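Local coordinates for protein ribonucleoside-diphosphate reductase, alpha chain (Actinobacillus ureae ATCC 25976, PDB 6DQX) that is the catalytic alpha subunit of a class Id ribonucleotide reductase and probably reduces ribonucleoside diphosphates to their deoxy forms, at residues L39-Q42 with R43-L47; L53-I56 with R57-A60. All coordinates share one frame; numbering follows the deposited sequence.

Contact 1 of 2, residues L39-Q42 with R43-L47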
loop_
_atom_site.group_PDB
_atom_site.type_symbol
_atom_site.label_atom_id
_atom_site.label_comp_id
_atom_site.label_asym_id
_atom_site.label_seq_id
_atom_site.Cartn_x
_atom_site.Cartn_y
_atom_site.Cartn_z
ATOM N N LEU A 39 -2.572 14.544 34.534
ATOM C CA LEU A 39 -2.857 13.125 34.231
ATOM C C LEU A 39 -3.011 12.887 32.749
ATOM O O LEU A 39 -2.443 11.934 32.197
ATOM C CB LEU A 39 -4.133 12.620 34.940
ATOM C CG LEU A 39 -3.896 11.777 36.178
ATOM C CD1 LEU A 39 -3.045 12.539 37.178
ATOM C CD2 LEU A 39 -5.220 11.360 36.784
ATOM N N PHE A 40 -3.786 13.747 32.105
ATOM C CA PHE A 40 -3.992 13.648 30.658
ATOM C C PHE A 40 -2.656 13.689 29.916
ATOM O O PHE A 40 -2.381 12.851 29.065
ATOM C CB PHE A 40 -4.913 14.766 30.176
ATOM C CG PHE A 40 -5.379 14.597 28.741
ATOM C CD1 PHE A 40 -6.447 13.759 28.438
ATOM C CD2 PHE A 40 -4.736 15.252 27.701
ATOM C CE1 PHE A 40 -6.881 13.591 27.122
ATOM C CE2 PHE A 40 -5.164 15.092 26.379
ATOM C CZ PHE A 40 -6.240 14.264 26.089
ATOM N N LEU A 41 -1.810 14.647 30.279
ATOM C CA LEU A 41 -0.506 14.797 29.635
ATOM C C LEU A 41 0.432 13.603 29.896
ATOM O O LEU A 41 1.119 13.127 28.987
ATOM C CB LEU A 41 0.154 16.080 30.106
ATOM C CG LEU A 41 -0.467 17.382 29.586
ATOM C CD1 LEU A 41 0.156 18.563 30.303
ATOM C CD2 LEU A 41 -0.294 17.515 28.079
ATOM N N GLN A 42 0.461 13.139 31.139
ATOM C CA GLN A 42 1.266 11.957 31.502
ATOM C C GLN A 42 0.864 10.731 30.703
ATOM O O GLN A 42 1.718 10.002 30.205
ATOM C CB GLN A 42 1.138 11.634 32.990
ATOM C CG GLN A 42 1.923 12.555 33.911
ATOM C CD GLN A 42 1.638 12.284 35.383
ATOM O OE1 GLN A 42 1.503 11.123 35.803
ATOM N NE2 GLN A 42 1.542 13.352 36.179
ATOM N N ARG A 43 -0.442 10.516 30.586
ATOM C CA ARG A 43 -0.966 9.334 29.931
ATOM C C ARG A 43 -0.860 9.373 28.420
ATOM O O ARG A 43 -0.756 8.325 27.799
ATOM C CB ARG A 43 -2.415 9.104 30.342
ATOM C CG ARG A 43 -2.511 8.702 31.790
ATOM C CD ARG A 43 -3.932 8.668 32.270
ATOM N NE ARG A 43 -4.006 7.959 33.541
ATOM C CZ ARG A 43 -5.137 7.605 34.146
ATOM N NH1 ARG A 43 -6.324 7.894 33.611
ATOM N NH2 ARG A 43 -5.078 6.949 35.302
ATOM N N GLY A 44 -0.889 10.572 27.840
ATOM C CA GLY A 44 -0.886 10.749 26.389
ATOM C C GLY A 44 0.453 11.110 25.757
ATOM O O GLY A 44 0.866 10.480 24.782
ATOM N N TYR A 45 1.114 12.139 26.286
ATOM C CA TYR A 45 2.187 12.840 25.543
ATOM C C TYR A 45 3.574 12.791 26.132
ATOM O O TYR A 45 4.543 12.861 25.375
ATOM C CB TYR A 45 1.843 14.327 25.337
ATOM C CG TYR A 45 0.473 14.627 24.765
ATOM C CD1 TYR A 45 -0.200 13.723 23.934
ATOM C CD2 TYR A 45 -0.139 15.846 25.022
ATOM C CE1 TYR A 45 -1.463 14.010 23.431
ATOM C CE2 TYR A 45 -1.392 16.146 24.501
ATOM C CZ TYR A 45 -2.050 15.222 23.720
ATOM O OH TYR A 45 -3.294 15.502 23.219
ATOM N N LEU A 46 3.695 12.697 27.454
ATOM C CA LEU A 46 4.995 12.823 28.114
ATOM C C LEU A 46 5.663 11.467 28.225
ATOM O O LEU A 46 4.992 10.469 28.507
ATOM C CB LEU A 46 4.830 13.389 29.522
ATOM C CG LEU A 46 4.208 14.787 29.591
ATOM C CD1 LEU A 46 3.959 15.158 31.035
ATOM C CD2 LEU A 46 5.115 15.806 28.915
ATOM N N LEU A 47 6.969 11.443 28.016
ATOM C CA LEU A 47 7.756 10.240 28.280
ATOM C C LEU A 47 7.769 9.959 29.780
ATOM O O LEU A 47 7.787 10.889 30.592
ATOM C CB LEU A 47 9.177 10.392 27.734
ATOM C CG LEU A 47 9.244 10.201 26.209
ATOM C CD1 LEU A 47 10.529 10.780 25.650
ATOM C CD2 LEU A 47 9.108 8.732 25.818
HETATM O O HOH W 1 4.364 9.830 31.088
#

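Contact 2 of 2, residues L53-I56 with R57-A60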
loop_
_atom_site.group_PDB
_atom_site.type_symbol
_atom_site.label_atom_id
_atom_site.label_comp_id
_atom_site.label_asym_id
_atom_site.label_seq_id
_atom_site.Cartn_x
_atom_site.Cartn_y
_atom_site.Cartn_z
ATOM N N LEU A 53 5.543 20.299 33.859
ATOM C CA LEU A 53 6.297 21.540 34.020
ATOM C C LEU A 53 7.696 21.425 33.447
ATOM O O LEU A 53 8.176 22.333 32.804
ATOM C CB LEU A 53 6.370 21.974 35.500
ATOM C CG LEU A 53 5.088 22.478 36.161
ATOM C CD1 LEU A 53 5.242 22.604 37.684
ATOM C CD2 LEU A 53 4.673 23.807 35.535
ATOM N N GLU A 54 8.364 20.304 33.692
ATOM C CA GLU A 54 9.694 20.065 33.152
ATOM C C GLU A 54 9.697 20.130 31.621
ATOM O O GLU A 54 10.590 20.700 30.992
ATOM C CB GLU A 54 10.129 18.683 33.636
ATOM C CG GLU A 54 11.512 18.253 33.304
ATOM C CD GLU A 54 11.883 17.013 34.098
ATOM O OE1 GLU A 54 10.990 16.174 34.410
ATOM O OE2 GLU A 54 13.071 16.892 34.416
ATOM N N ARG A 55 8.692 19.515 31.036
ATOM C CA ARG A 55 8.528 19.528 29.586
ATOM C C ARG A 55 8.355 20.970 29.052
ATOM O O ARG A 55 8.979 21.339 28.050
ATOM C CB ARG A 55 7.342 18.634 29.216
ATOM C CG ARG A 55 7.098 18.431 27.734
ATOM C CD ARG A 55 8.169 17.625 27.047
ATOM N NE ARG A 55 7.949 17.659 25.602
ATOM C CZ ARG A 55 8.853 17.896 24.660
ATOM N NH1 ARG A 55 10.126 18.095 24.946
ATOM N NH2 ARG A 55 8.456 17.925 23.382
ATOM N N ILE A 56 7.567 21.785 29.743
ATOM C CA ILE A 56 7.321 23.167 29.287
ATOM C C ILE A 56 8.611 23.976 29.318
ATOM O O ILE A 56 8.931 24.701 28.383
ATOM C CB ILE A 56 6.211 23.853 30.101
ATOM C CG1 ILE A 56 4.861 23.157 29.866
ATOM C CG2 ILE A 56 6.132 25.337 29.788
ATOM C CD1 ILE A 56 3.864 23.417 30.978
ATOM N N ARG A 57 9.350 23.865 30.416
ATOM C CA ARG A 57 10.645 24.504 30.501
ATOM C C ARG A 57 11.595 24.062 29.392
ATOM O O ARG A 57 12.294 24.897 28.819
ATOM C CB ARG A 57 11.284 24.238 31.889
ATOM C CG ARG A 57 12.686 24.832 32.056
ATOM C CD ARG A 57 12.598 26.327 32.352
ATOM N NE ARG A 57 12.247 26.591 33.765
ATOM C CZ ARG A 57 11.756 27.746 34.247
ATOM N NH1 ARG A 57 11.521 28.806 33.454
ATOM N NH2 ARG A 57 11.475 27.848 35.543
ATOM N N PHE A 58 11.681 22.751 29.131
ATOM C CA PHE A 58 12.544 22.236 28.078
ATOM C C PHE A 58 12.150 22.816 26.713
ATOM O O PHE A 58 13.004 23.216 25.940
ATOM C CB PHE A 58 12.495 20.708 28.009
ATOM C CG PHE A 58 13.298 20.132 26.882
ATOM C CD1 PHE A 58 14.659 19.902 27.032
ATOM C CD2 PHE A 58 12.700 19.837 25.661
ATOM C CE1 PHE A 58 15.403 19.366 25.992
ATOM C CE2 PHE A 58 13.434 19.314 24.617
ATOM C CZ PHE A 58 14.790 19.088 24.774
ATOM N N ILE A 59 10.852 22.848 26.441
ATOM C CA ILE A 59 10.349 23.387 25.149
ATOM C C ILE A 59 10.749 24.860 24.988
ATOM O O ILE A 59 11.267 25.255 23.930
ATOM C CB ILE A 59 8.822 23.200 25.048
ATOM C CG1 ILE A 59 8.508 21.733 24.826
ATOM C CG2 ILE A 59 8.222 24.077 23.935
ATOM C CD1 ILE A 59 7.046 21.364 24.979
ATOM N N ALA A 60 10.531 25.650 26.046
ATOM C CA ALA A 60 10.891 27.082 26.055
ATOM C C ALA A 60 12.382 27.291 25.818
ATOM O O ALA A 60 12.780 28.127 25.006
ATOM C CB ALA A 60 10.515 27.714 27.381
#

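Contact 1 of 2, residues L39-Q42 with R43-L47
The last turn of helix 35-44 runs into the following loop here, and the carbonyl of L41 receives both Y45 and L46. R43 N to L39 O and G44 N to F40 O are i to i+4 helix bonds, the second one bent, at 137°. L41 O then takes two donors: Y45 N at 2.9 Å, and L46 N at 3.0 Å in an i to i+5 bond, a pi-turn. The two N-H groups approach from opposite faces of the carbonyl plane. This double grip ties Y45 and L46 to the turn before them. A water bridges the same turn, 2.8 Å from Q42 O and 2.7 Å from L46 O.

Two aromatic side chains meet beside the turn. F40 turns its edge to the face of Y45 in an offset edge-to-face pair, with planes at 87° and centroids 6.0 Å apart. F40 CG is anti to the backbone N (chi1 -170°), which brings CE2 close to Y45 OH. The hydroxyl lies near the plane of the F40 ring, at its edge. F422, on helix 418-423, also meets F40 edge-to-face, and I423 touches F40, L41 and Y45. L41 is the buried residue of the group. One of its methyls, CD2, comes obliquely to the Y45 ring, 3.5 Å from CD2 of Y45. Its stem serves L46 instead: L41 CB lies 4.0 Å from L46 CD1.

Contact 2 of 2, residues L53-I56 with R57-A60
R55 reaches along helix 52-67 to F58 and I59, the residues one turn on, within a regular alpha-helical segment. The N-H groups of R57-A60 donate four i to i+4 bonds to the carbonyls of L53-I56; the one from R57 N to L53 O is nearly straight, at 176°.

The tight part is around the R55 guanidinium. The R55 chain bends at chi2 (68°), and its end swings back toward the next turn. I59 CG1 sits over the centre of one guanidinium face, 3.9 Å from R55 CZ. F58 comes to the edge of the same group, its plane turned 32° from the guanidinium. The buried R55 end is held by hydrogen bonds from NE to W92 O and from NH2 to F95 O. I56, I59 and A60 pack on helix 72-82, where F76 touches both I59 and A60.

The other side is looser. L53, E54 and R57 are exposed, and the side chains of L53 and E54 make no contact with R57-A60. R57 leads away to a cation-pi contact with Y77. F58 stands between the two sides: exposed, it still brings CD2 to 3.2 Å from R55 NH1.

Contact 1 precedes contact 2 in the chain, and their centres are 14 Å apart. Contact 1 covers the end of helix 35-44 and the residues after it, contact 2 part of helix 52-67, the next helix. They touch directly: L46 CD2 packs 3.5 Å from R55 CG. W92 of helix 89-94 lies against both, touching L41 and meeting R55. Contact 1 lies away from the known magnesium site. Contact 2 is closer, since its helix also carries H65, seen to bind magnesium in a crystal structure of this protein, though no magnesium is bound to it in this chain. The F58 side chain is about 9 Å from that of H65 and about 10 Å from a modelled magnesium ion.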